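Local structure of nudix Hydrolase, RenU (Mycolicibacterium smegmatis, 6UUF) at residues A[24-29]-A[108-113]; A[38-43]-A[127-132]; A[79-84]-A[116-121]; A[87-92]-A[158-163]; A[52-57]-A[138-143]. The protein probably hydrolyses NADH or related nucleoside diphosphate derivatives with magnesium as cofactor, as an enzyme of the Nudix hydrolase family. The protein carries 3 engineered substitutions. All blocks are in the same frame, centred on the assembly; numbering follows the deposited sequence.

Contact 1 of 5, residues A[24-29]-A[108-113]; sequences AGLLLR and TTVIAD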
# COMPACT_ATOMS: atom_id res chain seq x y z
N ALA A 24 0.59 6.57 -2.73
CA ALA A 24 1.09 5.91 -1.52
C ALA A 24 0.17 4.77 -1.12
O ALA A 24 -1.04 4.87 -1.29
CB ALA A 24 1.16 6.90 -0.37
N GLY A 25 0.75 3.71 -0.59
CA GLY A 25 -0.04 2.58 -0.09
C GLY A 25 0.38 2.14 1.29
O GLY A 25 1.57 2.28 1.64
N LEU A 26 -0.57 1.59 2.06
CA LEU A 26 -0.32 1.11 3.39
C LEU A 26 -0.02 -0.37 3.42
O LEU A 26 -0.87 -1.17 3.06
CB LEU A 26 -1.51 1.38 4.27
CG LEU A 26 -1.18 1.40 5.75
CD1 LEU A 26 -0.18 2.48 6.15
CD2 LEU A 26 -2.51 1.59 6.48
N LEU A 27 1.17 -0.73 3.89
CA LEU A 27 1.52 -2.11 4.25
C LEU A 27 1.35 -2.25 5.74
O LEU A 27 2.26 -1.95 6.52
CB LEU A 27 2.97 -2.40 3.84
CG LEU A 27 3.55 -3.77 4.16
CD1 LEU A 27 2.61 -4.82 3.64
CD2 LEU A 27 4.90 -3.94 3.44
N LEU A 28 0.16 -2.66 6.13
CA LEU A 28 -0.21 -2.78 7.53
C LEU A 28 0.07 -4.21 8.02
O LEU A 28 -0.46 -5.16 7.46
CB LEU A 28 -1.68 -2.47 7.72
CG LEU A 28 -2.17 -2.54 9.18
CD1 LEU A 28 -1.38 -1.61 10.13
CD2 LEU A 28 -3.63 -2.15 9.17
N ARG A 29 0.87 -4.34 9.09
CA ARG A 29 1.27 -5.62 9.66
C ARG A 29 0.54 -5.89 10.94
O ARG A 29 0.28 -4.95 11.71
CB ARG A 29 2.76 -5.69 9.93
CG ARG A 29 3.61 -5.28 8.72
CD ARG A 29 5.10 -5.33 9.05
NE ARG A 29 5.48 -4.43 10.16
CZ ARG A 29 6.69 -4.39 10.70
NH1 ARG A 29 7.67 -5.21 10.29
NH2 ARG A 29 6.93 -3.54 11.68
N THR A 108 5.02 5.30 -2.86
CA THR A 108 5.60 5.17 -1.56
C THR A 108 4.80 4.19 -0.73
O THR A 108 3.60 4.38 -0.47
CB THR A 108 5.65 6.51 -0.83
OG1 THR A 108 6.44 7.43 -1.57
CG2 THR A 108 6.28 6.37 0.55
N THR A 109 5.48 3.15 -0.27
CA THR A 109 4.90 2.17 0.64
C THR A 109 5.13 2.64 2.06
O THR A 109 6.27 2.95 2.47
CB THR A 109 5.52 0.75 0.43
OG1 THR A 109 5.20 0.30 -0.88
CG2 THR A 109 4.94 -0.22 1.43
N VAL A 110 4.04 2.70 2.81
CA VAL A 110 4.07 3.15 4.16
C VAL A 110 3.82 1.90 5.00
O VAL A 110 2.71 1.33 4.97
CB VAL A 110 3.00 4.25 4.36
CG1 VAL A 110 2.92 4.73 5.81
CG2 VAL A 110 3.32 5.45 3.47
N ILE A 111 4.84 1.47 5.74
CA ILE A 111 4.76 0.31 6.62
C ILE A 111 4.14 0.73 7.96
O ILE A 111 4.59 1.68 8.59
CB ILE A 111 6.18 -0.26 6.86
CG1 ILE A 111 6.84 -0.59 5.49
CG2 ILE A 111 6.12 -1.45 7.80
CD1 ILE A 111 8.20 -1.24 5.54
N ALA A 112 3.16 0.00 8.43
CA ALA A 112 2.55 0.32 9.71
C ALA A 112 2.19 -0.97 10.43
O ALA A 112 2.10 -2.02 9.78
CB ALA A 112 1.31 1.18 9.54
N ASP A 113 2.03 -0.86 11.76
CA ASP A 113 1.64 -1.97 12.63
C ASP A 113 0.28 -1.76 13.34
O ASP A 113 -0.08 -0.66 13.74
CB ASP A 113 2.65 -2.14 13.72
CG ASP A 113 4.03 -2.48 13.21
OD1 ASP A 113 4.23 -2.82 12.03
OD2 ASP A 113 4.96 -2.39 14.02

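Contact 2 of 5, residues A[38-43]-A[127-132]; sequences AVLLQH and AELRWV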
# COMPACT_ATOMS: atom_id res chain seq x y z
N ALA A 38 1.06 -11.16 9.85
CA ALA A 38 0.23 -11.02 8.66
C ALA A 38 0.21 -9.60 8.10
O ALA A 38 0.43 -8.65 8.81
CB ALA A 38 -1.20 -11.48 8.92
N VAL A 39 -0.08 -9.47 6.80
CA VAL A 39 -0.29 -8.17 6.18
C VAL A 39 -1.68 -8.08 5.54
O VAL A 39 -2.26 -9.07 5.10
CB VAL A 39 0.85 -7.78 5.20
CG1 VAL A 39 2.20 -7.85 5.91
CG2 VAL A 39 0.89 -8.67 4.00
N LEU A 40 -2.21 -6.87 5.49
CA LEU A 40 -3.57 -6.68 5.02
C LEU A 40 -3.52 -6.39 3.56
O LEU A 40 -2.96 -5.40 3.18
CB LEU A 40 -4.26 -5.55 5.78
CG LEU A 40 -5.64 -5.22 5.23
CD1 LEU A 40 -6.56 -6.39 5.50
CD2 LEU A 40 -6.19 -3.96 5.84
N LEU A 41 -4.11 -7.23 2.72
CA LEU A 41 -4.10 -6.94 1.30
C LEU A 41 -5.50 -6.74 0.78
O LEU A 41 -6.47 -7.27 1.32
CB LEU A 41 -3.40 -8.02 0.48
CG LEU A 41 -1.99 -8.38 0.89
CD1 LEU A 41 -1.43 -9.55 0.09
CD2 LEU A 41 -1.13 -7.17 0.73
N GLN A 42 -5.53 -6.01 -0.32
CA GLN A 42 -6.73 -5.66 -1.02
C GLN A 42 -6.76 -6.39 -2.37
O GLN A 42 -5.80 -6.32 -3.15
CB GLN A 42 -6.76 -4.16 -1.25
CG GLN A 42 -8.09 -3.66 -1.77
CD GLN A 42 -7.98 -2.23 -2.22
OE1 GLN A 42 -7.07 -1.88 -2.97
NE2 GLN A 42 -8.91 -1.40 -1.78
N HIS A 43 -7.88 -7.09 -2.61
CA HIS A 43 -8.16 -7.73 -3.89
C HIS A 43 -8.87 -6.71 -4.77
O HIS A 43 -9.93 -6.19 -4.40
CB HIS A 43 -9.06 -8.92 -3.68
CG HIS A 43 -9.26 -9.74 -4.91
ND1 HIS A 43 -8.21 -10.21 -5.68
CD2 HIS A 43 -10.39 -10.20 -5.51
CE1 HIS A 43 -8.68 -10.92 -6.69
NE2 HIS A 43 -10.00 -10.93 -6.61
N ALA A 127 -12.88 -5.47 -3.27
CA ALA A 127 -13.65 -6.66 -3.60
C ALA A 127 -13.54 -7.60 -2.41
O ALA A 127 -14.52 -8.21 -1.98
CB ALA A 127 -13.11 -7.33 -4.86
N GLU A 128 -12.32 -7.69 -1.89
CA GLU A 128 -12.05 -8.31 -0.61
C GLU A 128 -10.80 -7.62 0.01
O GLU A 128 -9.96 -7.01 -0.68
CB GLU A 128 -11.89 -9.84 -0.78
CG GLU A 128 -11.97 -10.67 0.51
CD GLU A 128 -11.33 -12.05 0.42
OE1 GLU A 128 -11.25 -12.63 -0.69
OE2 GLU A 128 -10.89 -12.58 1.47
N LEU A 129 -10.77 -7.65 1.32
CA LEU A 129 -9.58 -7.41 2.10
C LEU A 129 -9.30 -8.67 2.88
O LEU A 129 -10.21 -9.28 3.44
CB LEU A 129 -9.80 -6.28 3.05
CG LEU A 129 -9.92 -4.94 2.36
CD1 LEU A 129 -10.89 -4.08 3.16
CD2 LEU A 129 -8.52 -4.35 2.21
N ARG A 130 -8.03 -9.03 2.94
CA ARG A 130 -7.65 -10.24 3.59
C ARG A 130 -6.28 -10.11 4.27
O ARG A 130 -5.30 -9.56 3.70
CB ARG A 130 -7.63 -11.35 2.55
CG ARG A 130 -7.77 -12.72 3.17
CD ARG A 130 -7.36 -13.78 2.17
NE ARG A 130 -8.41 -14.09 1.19
CZ ARG A 130 -8.24 -14.86 0.11
NH1 ARG A 130 -7.04 -15.41 -0.22
NH2 ARG A 130 -9.28 -15.08 -0.66
N TRP A 131 -6.25 -10.58 5.51
CA TRP A 131 -5.03 -10.70 6.25
C TRP A 131 -4.31 -11.90 5.70
O TRP A 131 -4.90 -12.97 5.60
CB TRP A 131 -5.33 -10.84 7.72
CG TRP A 131 -5.73 -9.55 8.34
CD1 TRP A 131 -7.01 -9.14 8.67
CD2 TRP A 131 -4.87 -8.47 8.68
NE1 TRP A 131 -6.97 -7.89 9.21
CE2 TRP A 131 -5.68 -7.44 9.24
CE3 TRP A 131 -3.47 -8.27 8.58
CZ2 TRP A 131 -5.15 -6.22 9.68
CZ3 TRP A 131 -2.93 -7.08 9.04
CH2 TRP A 131 -3.78 -6.05 9.59
N VAL A 132 -3.05 -11.73 5.31
CA VAL A 132 -2.29 -12.81 4.62
C VAL A 132 -0.95 -12.96 5.32
O VAL A 132 -0.23 -11.99 5.51
CB VAL A 132 -2.05 -12.47 3.15
CG1 VAL A 132 -1.15 -13.50 2.44
CG2 VAL A 132 -3.38 -12.35 2.43

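Contact 3 of 5, residues A[79-84]-A[116-121]; sequences AGLPAE and EPLHTV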
# COMPACT_ATOMS: atom_id res chain seq x y z
N ALA A 79 -11.13 0.39 3.74
CA ALA A 79 -11.32 -0.66 4.74
C ALA A 79 -11.96 -0.23 6.05
O ALA A 79 -12.26 -1.10 6.88
CB ALA A 79 -9.99 -1.35 5.03
N GLY A 80 -12.22 1.07 6.23
CA GLY A 80 -12.82 1.58 7.45
C GLY A 80 -11.88 1.56 8.65
O GLY A 80 -12.34 1.67 9.79
N LEU A 81 -10.57 1.45 8.42
CA LEU A 81 -9.64 1.35 9.53
C LEU A 81 -9.49 2.70 10.20
O LEU A 81 -9.24 3.68 9.51
CB LEU A 81 -8.26 0.91 9.03
CG LEU A 81 -8.19 -0.42 8.28
CD1 LEU A 81 -6.75 -0.73 7.91
CD2 LEU A 81 -8.79 -1.53 9.11
N PRO A 82 -9.63 2.77 11.55
CA PRO A 82 -9.33 4.04 12.19
C PRO A 82 -7.84 4.23 12.38
O PRO A 82 -7.14 3.30 12.81
CB PRO A 82 -10.04 3.96 13.56
CG PRO A 82 -10.76 2.67 13.57
CD PRO A 82 -10.17 1.80 12.51
N ALA A 83 -7.38 5.43 12.06
CA ALA A 83 -6.00 5.82 12.28
C ALA A 83 -5.51 5.53 13.70
O ALA A 83 -4.34 5.18 13.90
CB ALA A 83 -5.82 7.30 11.97
N GLU A 84 -6.37 5.69 14.70
CA GLU A 84 -5.94 5.49 16.09
C GLU A 84 -5.57 4.04 16.41
O GLU A 84 -4.82 3.79 17.35
CB GLU A 84 -6.97 6.05 17.10
CG GLU A 84 -8.32 5.35 17.13
CD GLU A 84 -8.33 4.03 17.89
OE1 GLU A 84 -9.22 3.22 17.57
OE2 GLU A 84 -7.48 3.80 18.79
N GLU A 116 -3.32 -6.34 16.46
CA GLU A 116 -3.95 -7.62 16.14
C GLU A 116 -4.57 -7.48 14.76
O GLU A 116 -4.63 -6.38 14.23
CB GLU A 116 -5.03 -7.95 17.17
CG GLU A 116 -5.97 -6.80 17.46
CD GLU A 116 -7.22 -7.26 18.16
OE1 GLU A 116 -7.31 -7.11 19.39
OE2 GLU A 116 -8.11 -7.79 17.48
N PRO A 117 -5.02 -8.59 14.15
CA PRO A 117 -5.67 -8.40 12.87
C PRO A 117 -7.01 -7.68 13.07
O PRO A 117 -7.83 -8.13 13.86
CB PRO A 117 -5.83 -9.84 12.35
CG PRO A 117 -4.87 -10.66 13.14
CD PRO A 117 -4.92 -10.01 14.50
N LEU A 118 -7.17 -6.54 12.41
CA LEU A 118 -8.36 -5.68 12.54
C LEU A 118 -9.52 -6.13 11.65
O LEU A 118 -9.30 -6.66 10.54
CB LEU A 118 -8.02 -4.21 12.19
CG LEU A 118 -6.89 -3.57 12.97
CD1 LEU A 118 -6.65 -2.12 12.57
CD2 LEU A 118 -7.19 -3.69 14.45
N HIS A 119 -10.74 -5.91 12.15
CA HIS A 119 -11.98 -6.01 11.35
C HIS A 119 -12.04 -4.85 10.38
O HIS A 119 -11.75 -3.70 10.74
CB HIS A 119 -13.22 -5.96 12.24
CG HIS A 119 -14.51 -6.04 11.47
ND1 HIS A 119 -15.21 -4.92 11.07
CD2 HIS A 119 -15.21 -7.10 10.99
CE1 HIS A 119 -16.30 -5.29 10.40
NE2 HIS A 119 -16.31 -6.61 10.33
N THR A 120 -12.42 -5.15 9.15
CA THR A 120 -12.44 -4.19 8.05
C THR A 120 -13.89 -4.11 7.58
O THR A 120 -14.64 -5.09 7.71
CB THR A 120 -11.49 -4.62 6.89
OG1 THR A 120 -11.91 -5.86 6.35
CG2 THR A 120 -10.10 -4.86 7.37
N VAL A 121 -14.29 -2.94 7.07
CA VAL A 121 -15.53 -2.78 6.33
C VAL A 121 -15.14 -2.42 4.89
O VAL A 121 -14.66 -1.31 4.67
CB VAL A 121 -16.44 -1.69 6.95
CG1 VAL A 121 -17.79 -1.63 6.21
CG2 VAL A 121 -16.64 -1.96 8.43

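Contact 4 of 5, residues A[87-92]-A[158-163]; sequences TVRTTV and ATIPLL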
# COMPACT_ATOMS: atom_id res chain seq x y z
N THR A 87 -0.14 2.20 13.81
CA THR A 87 1.08 2.95 14.12
C THR A 87 2.02 2.93 12.93
O THR A 87 2.48 1.87 12.53
CB THR A 87 1.78 2.34 15.35
OG1 THR A 87 0.89 2.43 16.46
CG2 THR A 87 3.06 3.09 15.68
N VAL A 88 2.30 4.11 12.36
CA VAL A 88 3.11 4.19 11.16
C VAL A 88 4.56 4.01 11.56
O VAL A 88 5.03 4.64 12.52
CB VAL A 88 2.90 5.52 10.41
CG1 VAL A 88 3.91 5.66 9.26
CG2 VAL A 88 1.47 5.63 9.88
N ARG A 89 5.27 3.15 10.85
CA ARG A 89 6.68 2.83 11.18
C ARG A 89 7.64 3.58 10.26
O ARG A 89 8.37 4.45 10.71
CB ARG A 89 6.92 1.34 11.09
CG ARG A 89 6.00 0.50 11.96
CD ARG A 89 6.13 0.80 13.44
NE ARG A 89 7.53 0.70 13.90
CZ ARG A 89 8.15 -0.43 14.20
NH1 ARG A 89 7.54 -1.62 14.09
NH2 ARG A 89 9.40 -0.38 14.60
N THR A 90 7.59 3.33 8.98
CA THR A 90 8.46 4.08 8.06
C THR A 90 7.85 4.11 6.65
O THR A 90 6.76 3.58 6.44
CB THR A 90 9.90 3.44 8.05
OG1 THR A 90 10.84 4.30 7.41
CG2 THR A 90 9.91 2.11 7.35
N THR A 91 8.54 4.77 5.71
CA THR A 91 8.14 4.84 4.32
C THR A 91 9.28 4.29 3.48
O THR A 91 10.44 4.54 3.79
CB THR A 91 7.87 6.28 3.88
OG1 THR A 91 9.09 7.02 3.98
CG2 THR A 91 6.81 6.94 4.79
N VAL A 92 8.95 3.56 2.42
CA VAL A 92 9.91 3.10 1.39
C VAL A 92 9.40 3.48 -0.03
O VAL A 92 8.28 3.13 -0.44
CB VAL A 92 10.02 1.57 1.41
CG1 VAL A 92 11.19 1.11 0.54
CG2 VAL A 92 10.18 1.07 2.84
N ALA A 158 11.79 -6.99 7.72
CA ALA A 158 12.54 -7.86 8.62
C ALA A 158 13.50 -7.08 9.48
O ALA A 158 13.91 -7.58 10.52
CB ALA A 158 13.27 -8.98 7.87
N THR A 159 13.86 -5.87 9.07
CA THR A 159 14.69 -5.02 9.92
C THR A 159 13.89 -4.13 10.88
O THR A 159 14.49 -3.37 11.58
CB THR A 159 15.61 -4.10 9.11
OG1 THR A 159 14.83 -3.04 8.54
CG2 THR A 159 16.35 -4.87 7.99
N ILE A 160 12.55 -4.19 10.90
CA ILE A 160 11.78 -3.53 11.96
C ILE A 160 10.73 -4.48 12.47
O ILE A 160 9.67 -4.57 11.90
CB ILE A 160 11.06 -2.22 11.52
CG1 ILE A 160 10.62 -2.26 10.06
CG2 ILE A 160 11.97 -1.01 11.75
CD1 ILE A 160 9.91 -1.00 9.61
N PRO A 161 11.02 -5.20 13.57
CA PRO A 161 9.97 -6.07 14.14
C PRO A 161 8.79 -5.30 14.71
O PRO A 161 8.93 -4.13 15.08
CB PRO A 161 10.69 -6.79 15.26
CG PRO A 161 11.85 -5.89 15.59
CD PRO A 161 12.30 -5.41 14.26
N LEU A 162 7.65 -5.97 14.78
CA LEU A 162 6.44 -5.34 15.26
C LEU A 162 6.65 -4.89 16.69
O LEU A 162 7.43 -5.46 17.41
CB LEU A 162 5.21 -6.27 15.22
CG LEU A 162 4.43 -6.32 13.90
CD1 LEU A 162 5.23 -7.07 12.85
CD2 LEU A 162 3.08 -6.98 14.10
N LEU A 163 5.91 -3.86 17.06
CA LEU A 163 5.95 -3.28 18.40
C LEU A 163 5.23 -4.13 19.42
O LEU A 163 4.55 -5.09 19.08
CB LEU A 163 5.29 -1.91 18.34
CG LEU A 163 5.98 -0.96 17.39
CD1 LEU A 163 5.33 0.42 17.49
CD2 LEU A 163 7.46 -0.87 17.70

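Contact 5 of 5, residues A[52-57]-A[138-143]; sequences GTWALP and ADLPLH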
# COMPACT_ATOMS: atom_id res chain seq x y z
N GLY A 52 -8.63 -7.99 -10.27
CA GLY A 52 -8.23 -9.41 -10.24
C GLY A 52 -6.92 -9.70 -9.50
O GLY A 52 -6.59 -10.85 -9.22
N THR A 53 -6.16 -8.66 -9.16
CA THR A 53 -4.89 -8.87 -8.45
C THR A 53 -4.95 -8.29 -7.06
O THR A 53 -5.87 -7.55 -6.74
CB THR A 53 -3.71 -8.25 -9.20
OG1 THR A 53 -3.92 -6.84 -9.29
CG2 THR A 53 -3.58 -8.87 -10.62
N TRP A 54 -3.94 -8.63 -6.28
CA TRP A 54 -3.81 -8.19 -4.88
C TRP A 54 -2.75 -7.12 -4.76
O TRP A 54 -1.69 -7.22 -5.38
CB TRP A 54 -3.43 -9.38 -3.99
CG TRP A 54 -4.48 -10.42 -3.90
CD1 TRP A 54 -4.70 -11.47 -4.77
CD2 TRP A 54 -5.50 -10.51 -2.91
NE1 TRP A 54 -5.77 -12.20 -4.35
CE2 TRP A 54 -6.28 -11.64 -3.21
CE3 TRP A 54 -5.83 -9.73 -1.79
CZ2 TRP A 54 -7.37 -12.03 -2.43
CZ3 TRP A 54 -6.90 -10.13 -1.00
CH2 TRP A 54 -7.66 -11.27 -1.32
N ALA A 55 -3.01 -6.11 -3.95
CA ALA A 55 -2.00 -5.04 -3.72
C ALA A 55 -2.33 -4.38 -2.41
O ALA A 55 -3.14 -4.93 -1.65
CB ALA A 55 -2.00 -4.04 -4.87
N LEU A 56 -1.69 -3.24 -2.12
CA LEU A 56 -1.93 -2.54 -0.86
C LEU A 56 -3.06 -1.57 -1.09
O LEU A 56 -3.17 -1.06 -2.20
CB LEU A 56 -0.71 -1.81 -0.42
CG LEU A 56 0.58 -2.65 -0.39
CD1 LEU A 56 1.77 -1.76 -0.10
CD2 LEU A 56 0.49 -3.76 0.65
N PRO A 57 -3.89 -1.32 -0.07
CA PRO A 57 -4.82 -0.20 -0.18
C PRO A 57 -4.01 1.08 -0.25
O PRO A 57 -3.03 1.24 0.51
CB PRO A 57 -5.61 -0.22 1.13
CG PRO A 57 -5.00 -1.26 1.98
CD PRO A 57 -3.79 -1.82 1.31
N ALA A 138 3.42 -13.81 -1.54
CA ALA A 138 3.91 -14.08 -2.91
C ALA A 138 3.24 -15.26 -3.61
O ALA A 138 3.44 -15.46 -4.80
CB ALA A 138 5.40 -14.33 -2.87
N ASP A 139 2.48 -16.06 -2.87
CA ASP A 139 1.65 -17.10 -3.49
C ASP A 139 0.50 -16.54 -4.27
O ASP A 139 0.02 -17.19 -5.19
CB ASP A 139 1.07 -18.06 -2.45
CG ASP A 139 2.14 -18.78 -1.59
OD1 ASP A 139 3.31 -18.96 -2.02
OD2 ASP A 139 1.78 -19.14 -0.46
N LEU A 140 0.05 -15.33 -3.94
CA LEU A 140 -1.12 -14.73 -4.57
C LEU A 140 -0.79 -14.09 -5.90
O LEU A 140 0.35 -13.73 -6.13
CB LEU A 140 -1.74 -13.69 -3.64
CG LEU A 140 -2.23 -14.26 -2.31
CD1 LEU A 140 -2.57 -13.11 -1.40
CD2 LEU A 140 -3.46 -15.13 -2.49
N PRO A 141 -1.81 -13.92 -6.77
CA PRO A 141 -1.66 -13.13 -7.99
C PRO A 141 -1.57 -11.66 -7.63
O PRO A 141 -2.57 -11.04 -7.27
CB PRO A 141 -2.95 -13.45 -8.79
CG PRO A 141 -3.96 -13.83 -7.75
CD PRO A 141 -3.22 -14.39 -6.58
N LEU A 142 -0.36 -11.14 -7.65
CA LEU A 142 -0.09 -9.80 -7.13
C LEU A 142 -0.16 -8.78 -8.25
O LEU A 142 0.16 -9.08 -9.41
CB LEU A 142 1.29 -9.73 -6.47
CG LEU A 142 1.51 -10.56 -5.20
CD1 LEU A 142 2.90 -10.35 -4.63
CD2 LEU A 142 0.45 -10.27 -4.15
N HIS A 143 -0.57 -7.57 -7.89
CA HIS A 143 -0.40 -6.42 -8.78
C HIS A 143 1.09 -6.40 -9.24
O HIS A 143 1.98 -6.49 -8.41
CB HIS A 143 -0.77 -5.14 -8.03
CG HIS A 143 -0.69 -3.92 -8.89
ND1 HIS A 143 0.51 -3.38 -9.30
CD2 HIS A 143 -1.66 -3.16 -9.45
CE1 HIS A 143 0.28 -2.33 -10.07
NE2 HIS A 143 -1.03 -2.18 -10.18

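Contact 1 of 5, residues A[24-29]-A[108-113]
L26 and L28 both reach the methyl of A112. L26 CD1 lies 3.9 Å from A112 CB and L28 CD1 is at the same distance, so this methyl is touched by both leucine ends. L26 CD1 also meets V110 CG1 at 3.8 Å. L26 has CG anti to its backbone N (chi1 -158°), which leans CD1 across toward the neighbouring strand. On the opposite face of the sheet, L27 CB packs against T109 CG2 at 3.8 Å.

The two strands are parallel, and five backbone bonds join them. G25, L27 and R29 donate to T108, V110 and A112. V110 and A112 donate back to G25 and L27. This is the parallel centre of the mixed sheet in the Nudix alpha/beta/alpha sandwich. Helix 67-79 covers the face of A24, L26 and V110. Helix 144-158 covers the face of L27, T109 and I111.

The polar edge lies at the C-terminal end of both segments. R29 and D113 run side by side, with guanidinium and carboxylate 30° apart. D113 OD1 takes two bonds in the guanidinium plane, from R29 NE at 2.8 Å and from R29 NH2 at 2.8 Å. The NH2 bond uses the syn lone pair of OD1. The further bond from R29 NH2 to D113 OD2 is weak. I111 CG2 lies over one guanidinium face, off centre. D113 OD2 forms a salt bridge with R89, so two arginines gather round this carboxylate. R29 NH1 donates to the carbonyl of I160.

Contact 2 of 5, residues A[38-43]-A[127-132]
The W131 indole lies with one face on L40. L40 CB stands 3.8 Å from the centroid of the six-membered ring and only 8° off its normal, a CH-pi contact. At the ring edge, W131 CZ3 meets A38 O at 3.7 Å. W131 CG is anti to the carbonyl carbon (chi1 -75°), which swings the ring across its partner strand. W131 NE1 donates to the carbonyl of L118. With an alanine here, L40 would probably lose the ring that covers it, and the L118 carbonyl its indole donor.

The other flat group is the R130 guanidinium, gripped side-on within its own strand. R130 NE meets E128 OE2 at 2.9 Å, near the guanidinium plane. R130 NH2 reaches E128 OE1 at 3.1 Å from a more tilted position. Each oxygen thus has one nitrogen, and the two side chains are paired along the strand.

The backbones are antiparallel. V39 with V132 and L41 with R130 are hydrogen-bonded pairs, each closed by two bonds. L40 with W131 and Q42 with L129 are non-hydrogen-bonded pairs. In the second of these, L129 CD2 packs on Q42 CB at 3.9 Å. On the other face, the L41 and V132 side chains cross at about a right angle, with L41 CD1 4.1 Å from V132 CG2.

Strand 37-44 is bordered by three strands, 126-133, 23-31 and 54-60. W131 packs on L28 and A30 of strand 23-31, while L41 and R130 touch W54. Q42 and L129 face the end of helix 67-79.

Contact 3 of 5, residues A[79-84]-A[116-121]
L118 begins the contact with its methyl CD1, which sits 4.1 Å from L81 CD2. This is an apolar contact. H119 adds its carbonyl, with H119 O 4.0 Å from the same L81 CD2. T120 comes next and touches twice. T120 CG2 is anti to the carbonyl carbon and lies alongside L81, 4.0 Å from L81 CD2. T120 CB rests 4.0 Å from A79 CB. One methyl of L81 is therefore bordered by three consecutive residues of the 116-121 loop.

V121 ends the walk with a backbone bond. V121 N donates to A79 O at 2.7 Å, and the N-H points fairly straight at the oxygen (154°). The donor stands 44° above the carbonyl plane, so it does not use a lone pair direction. T120 CA also approaches A79 O with a C-H contact. L81 O accepts from H76 ND1 back in helix 67-79.

The chain leaves that helix at G80, where phi turns positive (72°). G80 and L81 fit the closing glycine and hydrophobic residue of the Nudix box, so the arrangement is that of the Nudix helix exit held to the loop before strand 126-133.

Contact 4 of 5, residues A[87-92]-A[158-163]
A classic beta bulge in strand 87-98 brings R89 and T90 together opposite I111 of the next strand, and both side chains pack on the chain that follows helix 144-158. R89 has psi -63°, the helix-like value expected at the first position of such a bulge.

R89 carries most of the contact. Its chain is bent at chi2 and chi3, both near -60°, which folds the guanidinium over toward 160-163. R89 NH1 donates to P161 O at 3.0 Å, and the bond is nearly straight (171°). The oxygen lies in the guanidinium plane, but the donor stands above the carbonyl plane of P161. R89 NH1 also serves the salt bridge to D113, so one nitrogen joins the loop and the sheet.

L163 covers one face of the guanidinium. L163 CD2 sits over the centre of the group, 3.6 Å from R89 CZ, as the two side chains slide past each other in opposite directions. The second branch, L163 CD1, reaches T87 CG2 at 3.9 Å, and these two side chains cross at about a right angle.

I160 closes the contact at the other end. I160 CG2 is 3.9 Å from R89 NH2, and I160 CD1 packs on T90 CG2 at 3.8 Å.

L162 turns the other way, onto R29 and P31 of strand 23-31. The whole is a surface contact, with a C-terminal tail laid across the bulged outer strand of the Nudix sheet, R89 at its middle and apolar contacts at both ends.

Contact 5 of 5, residues A[52-57]-A[138-143]
W54 and L142 form a single backbone bridge, with W54 N donating to P141 O at 2.9 Å in the carbonyl plane and H143 N donating to W54 O at 2.8 Å along an almost straight line (178°).

The W54 indole takes most of the side-chain packing. L140 CD1 stands over one face, 4.1 Å from the centroid of the five-membered ring and 8° off the normal, a CH-pi contact. P141 lies alongside the indole, with P141 CD 3.7 Å from W54 CD1. P141 O lies in the ring plane at the edge, 3.3 Å from W54 CD1, so this oxygen accepts from the backbone N and also touches the ring. L142 CD2 reaches W54 CB at 4.0 Å. Replacing the indole by the methyl of an alanine would probably open a gap beside L140 and P141 and take away the face that L140 CD1 rests on.

The bridge ties the start of strand 54-60 to the chain that leads into helix 144-158, the helix covering one face of the central sheet in the Nudix sandwich. H143 is the N-cap residue of that helix. Its ND1 makes a weak bond to the backbone N of G145.

H143 also packs on the residues flanking the tryptophan. A55 CB meets H143 CB at 3.6 Å, and T53 CB lies 3.5 Å from H143 N. T53 OG1 itself is bonded to the carbonyl of Q50. Beyond the bridge, the W54 ring meets that of H43 with their planes about 35° apart, and it touches E128 of strand 126-133.

Contacts 1, 2, 4 and 5 all reach the same mixed sheet. Contact 1 lies deepest, about 5 Å from the centre of the chain. Contact 4 adjoins it through strand 87-98, with centres about 9 Å apart. On the other side, strand 37-44 leads to contact 2 and strand 54-60 to contact 5, their centres also about 9 Å apart. Contact 3 lies at the exit of helix 67-79 and touches contacts 1 and 2. Contacts 4 and 5 are farthest apart, about 21 Å between centres. First segments run 1, 2, 5, 3, 4 and second segments 1, 3, 2, 5, 4. Contact 3 falls within the spans of 2 and 5; other pairs alternate, interleaving the chain into one compact fold.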